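Long-range contacts in afamin (Homo sapiens, PDB 5OKL), which carries hydrophobic molecules in body fluids, binds vitamin E and keeps lipid-modified Wnt proteins soluble and active: residues M390-C395 with S444-C449; G405-Y410 with L429-V434; L456-L461 with F484-F489; D506-H511 with D527-N532. All coordinates share one frame; numbering follows the deposited sequence.

All four contacts lie in the third albumin domain. Contacts 1 and 2 share helix 376-417, contacts 1 and 3 share helix 446-462, and the centres of contacts 1, 2 and 3 stand about 15 to 16 Å from one another. Salt bridges join them: Glu394 OE2 to Arg486 NH2 at 3.1 Å links contacts 1 and 3, and Lys432 NZ to Glu460 OE1 at 3.0 Å links contacts 2 and 3. Contact 4, with its centre about 17 Å from that of contact 2, is tied in by Lys407 NZ to Asp527 OD2 at 3.1 Å. Toward the second domain, Leu456 and Arg485 of contact 3 touch His201, within the lipid-pocket region 194-298.

Contact 1 (M390-C395 with S444-C449)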
loop_
_atom_site.group_PDB
_atom_site.type_symbol
_atom_site.label_atom_id
_atom_site.label_comp_id
_atom_site.label_asym_id
_atom_site.label_seq_id
_atom_site.Cartn_x
_atom_site.Cartn_y
_atom_site.Cartn_z
ATOM N N MET A 390 -3.463 19.106 13.211
ATOM C CA MET A 390 -3.762 17.695 13.488
ATOM C C MET A 390 -2.511 16.796 13.567
ATOM O O MET A 390 -2.362 16.014 14.509
ATOM C CB MET A 390 -4.714 17.161 12.417
ATOM C CG MET A 390 -5.626 16.033 12.856
ATOM S SD MET A 390 -6.974 15.830 11.676
ATOM C CE MET A 390 -7.937 17.308 12.016
ATOM N N VAL A 391 -1.613 16.918 12.589
ATOM C CA VAL A 391 -0.371 16.120 12.564
ATOM C C VAL A 391 0.567 16.524 13.712
ATOM O O VAL A 391 1.205 15.661 14.338
ATOM C CB VAL A 391 0.339 16.183 11.190
ATOM C CG1 VAL A 391 1.707 15.507 11.229
ATOM C CG2 VAL A 391 -0.539 15.509 10.124
ATOM N N GLN A 392 0.640 17.825 13.987
ATOM C CA GLN A 392 1.445 18.326 15.106
ATOM C C GLN A 392 0.979 17.727 16.431
ATOM O O GLN A 392 1.796 17.251 17.203
ATOM C CB GLN A 392 1.443 19.860 15.151
ATOM C CG GLN A 392 2.275 20.459 14.030
ATOM C CD GLN A 392 2.133 21.968 13.873
ATOM O OE1 GLN A 392 1.140 22.574 14.271
ATOM N NE2 GLN A 392 3.140 22.578 13.272
ATOM N N GLN A 393 -0.333 17.721 16.650
ATOM C CA GLN A 393 -0.937 17.114 17.839
ATOM C C GLN A 393 -0.647 15.622 17.949
ATOM O O GLN A 393 -0.300 15.141 19.043
ATOM C CB GLN A 393 -2.449 17.325 17.841
ATOM C CG GLN A 393 -2.843 18.786 18.035
ATOM C CD GLN A 393 -4.342 18.996 18.078
ATOM O OE1 GLN A 393 -5.116 18.048 18.268
ATOM N NE2 GLN A 393 -4.764 20.249 17.910
ATOM N N GLU A 394 -0.783 14.902 16.823
ATOM C CA GLU A 394 -0.494 13.479 16.777
ATOM C C GLU A 394 0.994 13.197 17.106
ATOM O O GLU A 394 1.278 12.313 17.920
ATOM C CB GLU A 394 -0.889 12.864 15.411
ATOM C CG GLU A 394 -2.387 12.849 15.091
ATOM C CD GLU A 394 -2.743 12.677 13.570
ATOM O OE1 GLU A 394 -1.922 12.949 12.664
ATOM O OE2 GLU A 394 -3.888 12.248 13.254
ATOM N N CYS A 395 1.929 13.954 16.520
ATOM C CA CYS A 395 3.371 13.770 16.826
ATOM C C CYS A 395 3.750 14.128 18.281
ATOM O O CYS A 395 4.706 13.580 18.822
ATOM C CB CYS A 395 4.292 14.533 15.826
ATOM S SG CYS A 395 4.419 13.759 14.152
ATOM N N SER A 444 12.306 16.580 8.797
ATOM C CA SER A 444 11.882 17.816 8.148
ATOM C C SER A 444 10.778 17.434 7.178
ATOM O O SER A 444 10.887 16.420 6.450
ATOM C CB SER A 444 13.038 18.507 7.411
ATOM O OG SER A 444 13.365 17.843 6.192
ATOM N N GLU A 445 9.730 18.248 7.172
ATOM C CA GLU A 445 8.481 17.914 6.504
ATOM C C GLU A 445 7.809 16.639 7.031
ATOM O O GLU A 445 7.546 15.673 6.287
ATOM C CB GLU A 445 8.639 17.868 4.968
ATOM C CG GLU A 445 7.323 17.940 4.222
ATOM C CD GLU A 445 6.311 18.856 4.903
ATOM O OE1 GLU A 445 6.690 19.988 5.262
ATOM O OE2 GLU A 445 5.165 18.442 5.137
ATOM N N GLU A 446 7.503 16.679 8.324
ATOM C CA GLU A 446 6.766 15.619 8.972
ATOM C C GLU A 446 5.335 15.538 8.436
ATOM O O GLU A 446 4.788 14.433 8.379
ATOM C CB GLU A 446 6.755 15.772 10.506
ATOM C CG GLU A 446 5.791 16.821 11.059
ATOM C CD GLU A 446 5.781 16.920 12.586
ATOM O OE1 GLU A 446 4.754 17.370 13.123
ATOM O OE2 GLU A 446 6.782 16.597 13.254
ATOM N N PHE A 447 4.743 16.684 8.065
ATOM C CA PHE A 447 3.336 16.724 7.651
ATOM C C PHE A 447 3.060 15.851 6.426
ATOM O O PHE A 447 2.122 15.047 6.431
ATOM C CB PHE A 447 2.790 18.148 7.385
ATOM C CG PHE A 447 1.447 18.117 6.700
ATOM C CD1 PHE A 447 0.316 17.802 7.422
ATOM C CD2 PHE A 447 1.333 18.242 5.309
ATOM C CE1 PHE A 447 -0.918 17.687 6.805
ATOM C CE2 PHE A 447 0.097 18.118 4.669
ATOM C CZ PHE A 447 -1.030 17.841 5.419
ATOM N N ALA A 448 3.862 16.053 5.380
ATOM C CA ALA A 448 3.753 15.287 4.137
ATOM C C ALA A 448 3.958 13.797 4.389
ATOM O O ALA A 448 3.151 12.981 3.972
ATOM C CB ALA A 448 4.759 15.788 3.091
ATOM N N CYS A 449 5.060 13.470 5.054
ATOM C CA CYS A 449 5.426 12.097 5.384
ATOM C C CYS A 449 4.307 11.393 6.177
ATOM O O CYS A 449 3.900 10.293 5.828
ATOM C CB CYS A 449 6.736 12.101 6.181
ATOM S SG CYS A 449 7.430 10.494 6.666
#
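Val391 and Phe447 meet at about a right angle, where helix 376-417 passes the first turn of helix 446-462. The touching atoms are Val391 CG2 and Phe447 CD1, 3.6 Å apart, and the methyl comes at the ring obliquely. The other branch of the valine, CG1, stands anti to the backbone N (chi1 173°) and faces the neighbouring glutamate, with Val391 CG1 4.0 Å from Glu446 OE1.

Glu446 runs past Val391 in the opposite direction. Its CG takes the crowded position between backbone N and carbonyl carbon (chi1 77°), and from there the extended chain reaches across to helix 376-417. The carboxylate settles against the sulfur of Cys395: Glu446 OE1 lies 3.8 Å from Cys395 SG, and OE2 is equally near. Gln392 crosses the glutamate at about a right angle, touching through its aliphatic part, with Gln392 CG 4.1 Å from Glu446 OE1; the amide and carboxylate planes are turned 77° apart. These are van der Waals contacts; the two segments share no direct hydrogen bond. Glu394, on the same helix, touches Phe437 and thereby helix 423-440.

Covalent links reinforce the packing: Cys395 is bonded to Cys441, and Cys449 to Cys440, the neighbour of Cys441 in the chain. Two disulfides meeting at adjacent cysteines and tying three helices together are the hallmark of the albumin fold.

Contact 2 (G405-Y410 with L429-V434); sequences GLKYHY and LGEKMV
Lys407 and Glu431 supply the ionic part of this contact, a salt bridge with Lys407 NZ 2.7 Å from Glu431 OE1, the oxygen being met nearly along its C-O bond. Glu431 sets out away from the other helix, and a bend at chi2 (60°) swings its carboxylate back to the lysine. The lysine chain bends at chi3, which turns CE and NZ toward the carboxylate; its CD also passes close to the same oxygen. Asp527 of helix 520-536 is a second acidic partner of the ammonium, so this charge on a largely buried residue is probably well balanced.

The apolar part centres on Val434. Its CG1 presses against the lysine backbone, with Val434 CG1 only 3.3 Å from Lys407 CA, tighter than usual van der Waals contact, while Val434 CG2 lies 4.0 Å from Lys407 CD. The backbones come near at two places, Lys407 CA to Val434 CA at 5.8 Å and Tyr410 CA to Gly430 CA at 5.9 Å.

The aromatic part is a CH-pi contact: Met433 CG sits over the centre of the Tyr410 ring, 3.9 Å from its centroid. Met433 SD, higher above the same face, adds a more distant Met-aromatic contact.

Helices 376-417 and 423-440 have local axes 9.0 Å apart at 129°. Helix 446-462 also packs on this pair, through Leu429 and Met433, while Tyr408 lies against helix 520-536.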
loop_
_atom_site.group_PDB
_atom_site.type_symbol
_atom_site.label_atom_id
_atom_site.label_comp_id
_atom_site.label_asym_id
_atom_site.label_seq_id
_atom_site.Cartn_x
_atom_site.Cartn_y
_atom_site.Cartn_z
ATOM N N GLY A 405 2.890 3.011 23.640
ATOM C CA GLY A 405 1.810 3.820 24.208
ATOM C C GLY A 405 0.856 4.357 23.167
ATOM O O GLY A 405 -0.378 4.303 23.347
ATOM N N LEU A 406 1.414 4.845 22.056
ATOM C CA LEU A 406 0.593 5.347 20.966
ATOM C C LEU A 406 -0.047 4.214 20.157
ATOM O O LEU A 406 -1.141 4.364 19.639
ATOM C CB LEU A 406 1.425 6.234 20.045
ATOM C CG LEU A 406 0.666 6.940 18.931
ATOM C CD1 LEU A 406 -0.250 7.995 19.532
ATOM C CD2 LEU A 406 1.686 7.527 17.983
ATOM N N LYS A 407 0.649 3.096 20.024
ATOM C CA LYS A 407 0.050 1.930 19.407
ATOM C C LYS A 407 -1.212 1.479 20.124
ATOM O O LYS A 407 -2.212 1.215 19.467
ATOM C CB LYS A 407 1.054 0.792 19.277
ATOM C CG LYS A 407 0.527 -0.403 18.471
ATOM C CD LYS A 407 1.640 -1.251 17.875
ATOM C CE LYS A 407 2.304 -2.146 18.903
ATOM N NZ LYS A 407 3.344 -3.016 18.286
ATOM N N TYR A 408 -1.210 1.464 21.459
ATOM C CA TYR A 408 -2.396 1.024 22.202
ATOM C C TYR A 408 -3.603 1.946 21.995
ATOM O O TYR A 408 -4.732 1.456 21.895
ATOM C CB TYR A 408 -2.115 0.823 23.702
ATOM C CG TYR A 408 -0.944 -0.076 24.008
ATOM C CD1 TYR A 408 -0.739 -1.264 23.302
ATOM C CD2 TYR A 408 -0.029 0.255 25.007
ATOM C CE1 TYR A 408 0.337 -2.093 23.570
ATOM C CE2 TYR A 408 1.051 -0.576 25.287
ATOM C CZ TYR A 408 1.224 -1.745 24.568
ATOM O OH TYR A 408 2.294 -2.574 24.835
ATOM N N HIS A 409 -3.370 3.263 21.955
ATOM C CA HIS A 409 -4.425 4.231 21.612
ATOM C C HIS A 409 -5.038 3.970 20.219
ATOM O O HIS A 409 -6.271 3.993 20.064
ATOM C CB HIS A 409 -3.883 5.671 21.734
ATOM C CG HIS A 409 -3.799 6.173 23.153
ATOM N ND1 HIS A 409 -2.809 5.787 24.041
ATOM C CD2 HIS A 409 -4.586 7.043 23.830
ATOM C CE1 HIS A 409 -2.999 6.390 25.199
ATOM N NE2 HIS A 409 -4.060 7.169 25.093
ATOM N N TYR A 410 -4.201 3.713 19.212
ATOM C CA TYR A 410 -4.710 3.402 17.853
ATOM C C TYR A 410 -5.422 2.037 17.754
ATOM O O TYR A 410 -6.442 1.926 17.053
ATOM C CB TYR A 410 -3.614 3.496 16.776
ATOM C CG TYR A 410 -3.288 4.919 16.419
ATOM C CD1 TYR A 410 -4.274 5.767 15.903
ATOM C CD2 TYR A 410 -2.013 5.435 16.607
ATOM C CE1 TYR A 410 -3.992 7.095 15.590
ATOM C CE2 TYR A 410 -1.714 6.764 16.300
ATOM C CZ TYR A 410 -2.707 7.595 15.800
ATOM O OH TYR A 410 -2.427 8.917 15.505
ATOM N N LEU A 429 -2.763 -3.409 11.217
ATOM C CA LEU A 429 -3.135 -2.052 10.859
ATOM C C LEU A 429 -2.665 -1.041 11.875
ATOM O O LEU A 429 -2.236 0.057 11.503
ATOM C CB LEU A 429 -4.651 -1.925 10.685
ATOM C CG LEU A 429 -5.186 -2.626 9.442
ATOM C CD1 LEU A 429 -6.711 -2.631 9.509
ATOM C CD2 LEU A 429 -4.659 -1.969 8.164
ATOM N N GLY A 430 -2.765 -1.403 13.153
ATOM C CA GLY A 430 -2.254 -0.573 14.227
ATOM C C GLY A 430 -0.752 -0.405 14.222
ATOM O O GLY A 430 -0.252 0.696 14.414
ATOM N N GLU A 431 -0.034 -1.498 14.020
ATOM C CA GLU A 431 1.408 -1.447 13.837
ATOM C C GLU A 431 1.792 -0.532 12.639
ATOM O O GLU A 431 2.734 0.258 12.730
ATOM C CB GLU A 431 1.948 -2.868 13.660
ATOM C CG GLU A 431 3.444 -2.984 13.392
ATOM C CD GLU A 431 4.305 -2.411 14.509
ATOM O OE1 GLU A 431 3.881 -2.433 15.697
ATOM O OE2 GLU A 431 5.419 -1.942 14.188
ATOM N N LYS A 432 1.057 -0.617 11.532
ATOM C CA LYS A 432 1.383 0.213 10.370
ATOM C C LYS A 432 1.102 1.684 10.656
ATOM O O LYS A 432 1.871 2.533 10.262
ATOM C CB LYS A 432 0.651 -0.261 9.105
ATOM C CG LYS A 432 1.252 -1.535 8.512
ATOM C CD LYS A 432 0.454 -2.073 7.336
ATOM C CE LYS A 432 0.949 -3.460 6.947
ATOM N NZ LYS A 432 0.304 -3.934 5.692
ATOM N N MET A 433 0.012 1.967 11.364
ATOM C CA MET A 433 -0.344 3.323 11.724
ATOM C C MET A 433 0.707 4.026 12.597
ATOM O O MET A 433 1.033 5.187 12.350
ATOM C CB MET A 433 -1.728 3.370 12.402
ATOM C CG MET A 433 -2.295 4.770 12.569
ATOM S SD MET A 433 -2.600 5.485 10.923
ATOM C CE MET A 433 -2.237 7.202 11.262
ATOM N N VAL A 434 1.249 3.331 13.585
ATOM C CA VAL A 434 2.281 3.926 14.468
ATOM C C VAL A 434 3.644 4.076 13.797
ATOM O O VAL A 434 4.402 5.001 14.150
ATOM C CB VAL A 434 2.444 3.209 15.847
ATOM C CG1 VAL A 434 1.120 3.114 16.566
ATOM C CG2 VAL A 434 3.116 1.849 15.735
#

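Contact 3 (L456-L461 with F484-F489)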
loop_
_atom_site.group_PDB
_atom_site.type_symbol
_atom_site.label_atom_id
_atom_site.label_comp_id
_atom_site.label_asym_id
_atom_site.label_seq_id
_atom_site.Cartn_x
_atom_site.Cartn_y
_atom_site.Cartn_z
ATOM N N LEU A 456 -2.006 5.353 3.328
ATOM C CA LEU A 456 -1.776 3.958 2.918
ATOM C C LEU A 456 -2.415 2.925 3.862
ATOM O O LEU A 456 -2.873 1.879 3.421
ATOM C CB LEU A 456 -0.273 3.667 2.796
ATOM C CG LEU A 456 0.511 4.519 1.790
ATOM C CD1 LEU A 456 1.935 4.039 1.592
ATOM C CD2 LEU A 456 -0.187 4.577 0.437
ATOM N N VAL A 457 -2.444 3.225 5.156
ATOM C CA VAL A 457 -3.020 2.327 6.157
ATOM C C VAL A 457 -4.507 2.127 5.911
ATOM O O VAL A 457 -4.993 0.991 5.890
ATOM C CB VAL A 457 -2.780 2.860 7.582
ATOM C CG1 VAL A 457 -3.477 1.981 8.619
ATOM C CG2 VAL A 457 -1.275 2.947 7.851
ATOM N N PHE A 458 -5.232 3.219 5.698
ATOM C CA PHE A 458 -6.671 3.109 5.410
ATOM C C PHE A 458 -6.948 2.539 4.027
ATOM O O PHE A 458 -7.961 1.869 3.829
ATOM C CB PHE A 458 -7.372 4.440 5.642
ATOM C CG PHE A 458 -7.357 4.862 7.079
ATOM C CD1 PHE A 458 -8.212 4.256 7.994
ATOM C CD2 PHE A 458 -6.464 5.817 7.539
ATOM C CE1 PHE A 458 -8.204 4.623 9.339
ATOM C CE2 PHE A 458 -6.443 6.178 8.878
ATOM C CZ PHE A 458 -7.324 5.586 9.777
ATOM N N GLY A 459 -6.050 2.776 3.078
ATOM C CA GLY A 459 -6.062 2.034 1.821
ATOM C C GLY A 459 -6.064 0.522 2.000
ATOM O O GLY A 459 -6.837 -0.167 1.343
ATOM N N GLU A 460 -5.208 0.017 2.895
ATOM C CA GLU A 460 -5.100 -1.433 3.192
ATOM C C GLU A 460 -6.416 -1.965 3.765
ATOM O O GLU A 460 -6.913 -3.026 3.378
ATOM C CB GLU A 460 -3.973 -1.708 4.200
ATOM C CG GLU A 460 -3.440 -3.134 4.178
ATOM C CD GLU A 460 -2.372 -3.343 3.118
ATOM O OE1 GLU A 460 -1.247 -2.831 3.311
ATOM O OE2 GLU A 460 -2.649 -4.022 2.104
ATOM N N LEU A 461 -6.974 -1.196 4.688
ATOM C CA LEU A 461 -8.272 -1.479 5.258
ATOM C C LEU A 461 -9.336 -1.743 4.181
ATOM O O LEU A 461 -10.074 -2.703 4.297
ATOM C CB LEU A 461 -8.666 -0.317 6.183
ATOM C CG LEU A 461 -9.887 -0.280 7.067
ATOM C CD1 LEU A 461 -11.178 -0.468 6.305
ATOM C CD2 LEU A 461 -9.745 -1.281 8.179
ATOM N N PHE A 484 -10.606 12.398 0.476
ATOM C CA PHE A 484 -11.153 12.640 1.824
ATOM C C PHE A 484 -11.338 11.360 2.683
ATOM O O PHE A 484 -11.985 11.388 3.768
ATOM C CB PHE A 484 -12.460 13.416 1.719
ATOM C CG PHE A 484 -12.261 14.857 1.335
ATOM C CD1 PHE A 484 -12.211 15.230 0.001
ATOM C CD2 PHE A 484 -12.085 15.834 2.310
ATOM C CE1 PHE A 484 -12.016 16.556 -0.364
ATOM C CE2 PHE A 484 -11.889 17.164 1.959
ATOM C CZ PHE A 484 -11.849 17.524 0.617
ATOM N N ARG A 485 -10.737 10.259 2.233
ATOM C CA ARG A 485 -10.867 8.980 2.921
ATOM C C ARG A 485 -10.332 8.997 4.340
ATOM O O ARG A 485 -11.048 8.625 5.250
ATOM C CB ARG A 485 -10.144 7.893 2.141
ATOM C CG ARG A 485 -10.401 6.521 2.673
ATOM C CD ARG A 485 -10.446 5.559 1.526
ATOM N NE ARG A 485 -9.139 5.354 0.947
ATOM C CZ ARG A 485 -8.906 4.573 -0.101
ATOM N NH1 ARG A 485 -9.907 3.920 -0.698
ATOM N NH2 ARG A 485 -7.670 4.417 -0.537
ATOM N N ARG A 486 -9.080 9.410 4.524
ATOM C CA ARG A 486 -8.491 9.504 5.857
ATOM C C ARG A 486 -9.312 10.374 6.846
ATOM O O ARG A 486 -9.639 9.886 7.928
ATOM C CB ARG A 486 -7.008 9.926 5.840
ATOM C CG ARG A 486 -6.426 10.186 7.261
ATOM C CD ARG A 486 -4.896 10.138 7.304
ATOM N NE ARG A 486 -4.374 10.197 8.668
ATOM C CZ ARG A 486 -3.595 11.172 9.174
ATOM N NH1 ARG A 486 -3.205 12.203 8.418
ATOM N NH2 ARG A 486 -3.186 11.105 10.460
ATOM N N PRO A 487 -9.646 11.627 6.489
ATOM C CA PRO A 487 -10.477 12.387 7.433
ATOM C C PRO A 487 -11.886 11.835 7.639
ATOM O O PRO A 487 -12.435 12.058 8.695
ATOM C CB PRO A 487 -10.518 13.822 6.844
ATOM C CG PRO A 487 -9.917 13.746 5.474
ATOM C CD PRO A 487 -9.100 12.474 5.409
ATOM N N CYS A 488 -12.458 11.123 6.663
ATOM C CA CYS A 488 -13.742 10.423 6.858
ATOM C C CYS A 488 -13.618 9.414 7.997
ATOM O O CYS A 488 -14.465 9.400 8.888
ATOM C CB CYS A 488 -14.182 9.674 5.596
ATOM S SG CYS A 488 -15.816 8.870 5.644
ATOM N N PHE A 489 -12.556 8.598 7.946
ATOM C CA PHE A 489 -12.278 7.557 8.939
ATOM C C PHE A 489 -12.002 8.120 10.324
ATOM O O PHE A 489 -12.427 7.550 11.323
ATOM C CB PHE A 489 -11.069 6.690 8.533
ATOM C CG PHE A 489 -11.412 5.538 7.655
ATOM C CD1 PHE A 489 -11.997 4.410 8.190
ATOM C CD2 PHE A 489 -11.116 5.557 6.301
ATOM C CE1 PHE A 489 -12.306 3.329 7.380
ATOM C CE2 PHE A 489 -11.428 4.469 5.488
ATOM C CZ PHE A 489 -12.022 3.360 6.028
#
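Phe458 and Phe489 form an offset stack at the crossing of helices 446-462 and 485-490, beside a double disulfide of the third albumin domain: Cys488 is bonded to Cys477, and the adjacent Cys478 to Cys462. The local helix axes approach to 9.9 Å and cross at 77°. The two ring planes are inclined by 22°, with the Phe458 and Phe489 centroids 4.7 Å apart. The side chains slide past each other in opposite directions and the rings are offset, so they overlap only in part: Phe458 CD1 rests over the rim of the Phe489 ring, 3.5 Å from Phe489 CG, while Phe489 CB lies over the Phe458 face, 4.0 Å from its centroid.

Leu461 extends the apolar patch, its CD1 lying 3.9 Å from Phe489 CZ. Arg486 brings its aliphatic stem to the other ring, Arg486 CG being 4.3 Å from Phe458 CE2, while its guanidinium is committed elsewhere, to Asp451, Glu490 and Glu394. Arg485 CG lies in the plane of the Phe489 ring, at its edge. From there the arginine chain, bent at chi2 and chi3, carries its guanidinium to the bare backbone of Gly459, where Arg485 NH2 stops 3.7 Å from Gly459 CA.

Contact 4 (D506-H511 with D527-N532)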
loop_
_atom_site.group_PDB
_atom_site.type_symbol
_atom_site.label_atom_id
_atom_site.label_comp_id
_atom_site.label_asym_id
_atom_site.label_seq_id
_atom_site.Cartn_x
_atom_site.Cartn_y
_atom_site.Cartn_z
ATOM N N ASP A 506 -9.540 -18.356 27.489
ATOM C CA ASP A 506 -8.137 -18.542 27.174
ATOM C C ASP A 506 -7.511 -17.393 26.353
ATOM O O ASP A 506 -6.295 -17.209 26.417
ATOM C CB ASP A 506 -7.903 -19.879 26.469
ATOM C CG ASP A 506 -6.505 -20.409 26.708
ATOM O OD1 ASP A 506 -6.265 -20.942 27.815
ATOM O OD2 ASP A 506 -5.647 -20.273 25.805
ATOM N N LEU A 507 -8.314 -16.627 25.601
ATOM C CA LEU A 507 -7.793 -15.406 24.941
ATOM C C LEU A 507 -7.218 -14.380 25.927
ATOM O O LEU A 507 -6.362 -13.579 25.562
ATOM C CB LEU A 507 -8.875 -14.706 24.093
ATOM C CG LEU A 507 -9.265 -15.385 22.789
ATOM C CD1 LEU A 507 -10.352 -14.600 22.092
ATOM C CD2 LEU A 507 -8.060 -15.519 21.883
ATOM N N PHE A 508 -7.715 -14.401 27.163
ATOM C CA PHE A 508 -7.396 -13.410 28.168
ATOM C C PHE A 508 -6.573 -13.929 29.354
ATOM O O PHE A 508 -6.341 -13.200 30.326
ATOM C CB PHE A 508 -8.700 -12.808 28.661
ATOM C CG PHE A 508 -9.579 -12.327 27.562
ATOM C CD1 PHE A 508 -9.293 -11.139 26.904
ATOM C CD2 PHE A 508 -10.668 -13.073 27.148
ATOM C CE1 PHE A 508 -10.105 -10.683 25.868
ATOM C CE2 PHE A 508 -11.484 -12.633 26.120
ATOM C CZ PHE A 508 -11.205 -11.433 25.478
ATOM N N THR A 509 -6.108 -15.166 29.270
ATOM C CA THR A 509 -5.319 -15.773 30.329
ATOM C C THR A 509 -3.865 -15.634 29.942
ATOM O O THR A 509 -3.512 -15.721 28.778
ATOM C CB THR A 509 -5.673 -17.262 30.493
ATOM O OG1 THR A 509 -5.464 -17.929 29.242
ATOM C CG2 THR A 509 -7.110 -17.427 30.944
ATOM N N PHE A 510 -3.018 -15.423 30.939
ATOM C CA PHE A 510 -1.590 -15.244 30.729
ATOM C C PHE A 510 -0.908 -16.562 31.093
ATOM O O PHE A 510 -1.301 -17.213 32.063
ATOM C CB PHE A 510 -1.122 -14.030 31.549
ATOM C CG PHE A 510 0.138 -14.242 32.337
ATOM C CD1 PHE A 510 0.147 -15.079 33.451
ATOM C CD2 PHE A 510 1.303 -13.562 32.010
ATOM C CE1 PHE A 510 1.300 -15.269 34.200
ATOM C CE2 PHE A 510 2.458 -13.742 32.757
ATOM C CZ PHE A 510 2.454 -14.599 33.852
ATOM N N HIS A 511 0.073 -16.956 30.289
ATOM C CA HIS A 511 0.863 -18.167 30.539
ATOM C C HIS A 511 2.274 -17.768 30.964
ATOM O O HIS A 511 2.726 -16.655 30.672
ATOM C CB HIS A 511 0.958 -19.070 29.302
ATOM C CG HIS A 511 -0.312 -19.186 28.513
ATOM N ND1 HIS A 511 -0.804 -18.156 27.741
ATOM C CD2 HIS A 511 -1.179 -20.218 28.358
ATOM C CE1 HIS A 511 -1.929 -18.537 27.160
ATOM N NE2 HIS A 511 -2.177 -19.786 27.517
ATOM N N ASP A 527 -0.686 -7.040 21.914
ATOM C CA ASP A 527 -1.572 -6.312 21.002
ATOM C C ASP A 527 -2.847 -7.090 20.743
ATOM O O ASP A 527 -3.913 -6.507 20.759
ATOM C CB ASP A 527 -0.887 -6.013 19.657
ATOM C CG ASP A 527 0.315 -5.098 19.787
ATOM O OD1 ASP A 527 0.462 -4.397 20.816
ATOM O OD2 ASP A 527 1.127 -5.089 18.840
ATOM N N ARG A 528 -2.740 -8.402 20.511
ATOM C CA ARG A 528 -3.921 -9.244 20.302
ATOM C C ARG A 528 -4.839 -9.251 21.518
ATOM O O ARG A 528 -6.062 -9.193 21.379
ATOM C CB ARG A 528 -3.534 -10.670 19.896
ATOM C CG ARG A 528 -3.033 -10.789 18.464
ATOM C CD ARG A 528 -3.038 -12.209 17.932
ATOM N NE ARG A 528 -1.721 -12.835 18.011
ATOM C CZ ARG A 528 -1.354 -13.763 18.905
ATOM N NH1 ARG A 528 -2.209 -14.191 19.847
ATOM N NH2 ARG A 528 -0.122 -14.269 18.859
ATOM N N PHE A 529 -4.247 -9.315 22.708
ATOM C CA PHE A 529 -5.004 -9.253 23.954
ATOM C C PHE A 529 -5.817 -7.970 24.018
ATOM O O PHE A 529 -7.038 -8.015 24.254
ATOM C CB PHE A 529 -4.069 -9.401 25.169
ATOM C CG PHE A 529 -4.759 -9.232 26.494
ATOM C CD1 PHE A 529 -5.304 -10.317 27.149
ATOM C CD2 PHE A 529 -4.828 -7.990 27.095
ATOM C CE1 PHE A 529 -5.908 -10.159 28.401
ATOM C CE2 PHE A 529 -5.452 -7.819 28.321
ATOM C CZ PHE A 529 -6.009 -8.899 28.981
ATOM N N LEU A 530 -5.169 -6.828 23.762
ATOM C CA LEU A 530 -5.869 -5.556 23.807
ATOM C C LEU A 530 -7.010 -5.479 22.806
ATOM O O LEU A 530 -8.105 -5.024 23.164
ATOM C CB LEU A 530 -4.902 -4.377 23.614
ATOM C CG LEU A 530 -5.485 -2.952 23.606
ATOM C CD1 LEU A 530 -6.340 -2.665 24.823
ATOM C CD2 LEU A 530 -4.351 -1.952 23.454
ATOM N N VAL A 531 -6.783 -5.949 21.569
ATOM C CA VAL A 531 -7.804 -5.902 20.531
ATOM C C VAL A 531 -8.983 -6.774 20.922
ATOM O O VAL A 531 -10.132 -6.311 20.871
ATOM C CB VAL A 531 -7.261 -6.305 19.133
ATOM C CG1 VAL A 531 -8.394 -6.450 18.120
ATOM C CG2 VAL A 531 -6.251 -5.281 18.636
ATOM N N ASN A 532 -8.712 -8.022 21.314
ATOM C CA ASN A 532 -9.768 -8.916 21.803
ATOM C C ASN A 532 -10.521 -8.338 23.003
ATOM O O ASN A 532 -11.736 -8.461 23.102
ATOM C CB ASN A 532 -9.202 -10.310 22.131
ATOM C CG ASN A 532 -8.804 -11.104 20.887
ATOM O OD1 ASN A 532 -9.485 -11.057 19.876
ATOM N ND2 ASN A 532 -7.703 -11.846 20.970
HETATM O O HOH W 1 -5.793 -12.547 23.121
#
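The rings of Phe508 and Phe529 meet as an offset edge-to-face pair, planes at 74° and centroids 5.9 Å apart. Phe508 turns its edge toward Phe529, but the shift between the rings brings contact near a corner, with Phe508 CD1 3.8 Å from Phe529 CE1. Farther along the same ring, Phe508 CE1 lies 3.7 Å from Asn532 C, near the ring plane, so this edge rests partly on helix backbone. One face of Phe508 carries CB of its own neighbour Leu507. Phe529 uses its edge as well: with CG anti to the backbone N (chi1 175°) the ring is carried toward the loop, where Phe529 CE1 comes 3.6 Å from Phe508 CA.

The Asn532 amide is turned almost perpendicular to the Phe508 ring, at 82°. Leu507 crosses the asparagine side chain at about a right angle, with Leu507 CD2 3.8 Å from Asn532 ND2. A water completes the join, donating to Leu507 O at 2.7 Å and accepting from Asn532 ND2 at 3.0 Å; Asn532 OD1 is hydrogen-bonded instead to Thr423 OG1.

Phe503, on the short strand just before the loop, touches both Phe508 and Asn532, and Phe552 of helix 542-559 meets Phe529 edge-to-face. Such aromatic packing belongs here to the last part of the third albumin domain, where the loop after strand 503-504 folds back on helix 520-536 of the mainly helical albumin fold.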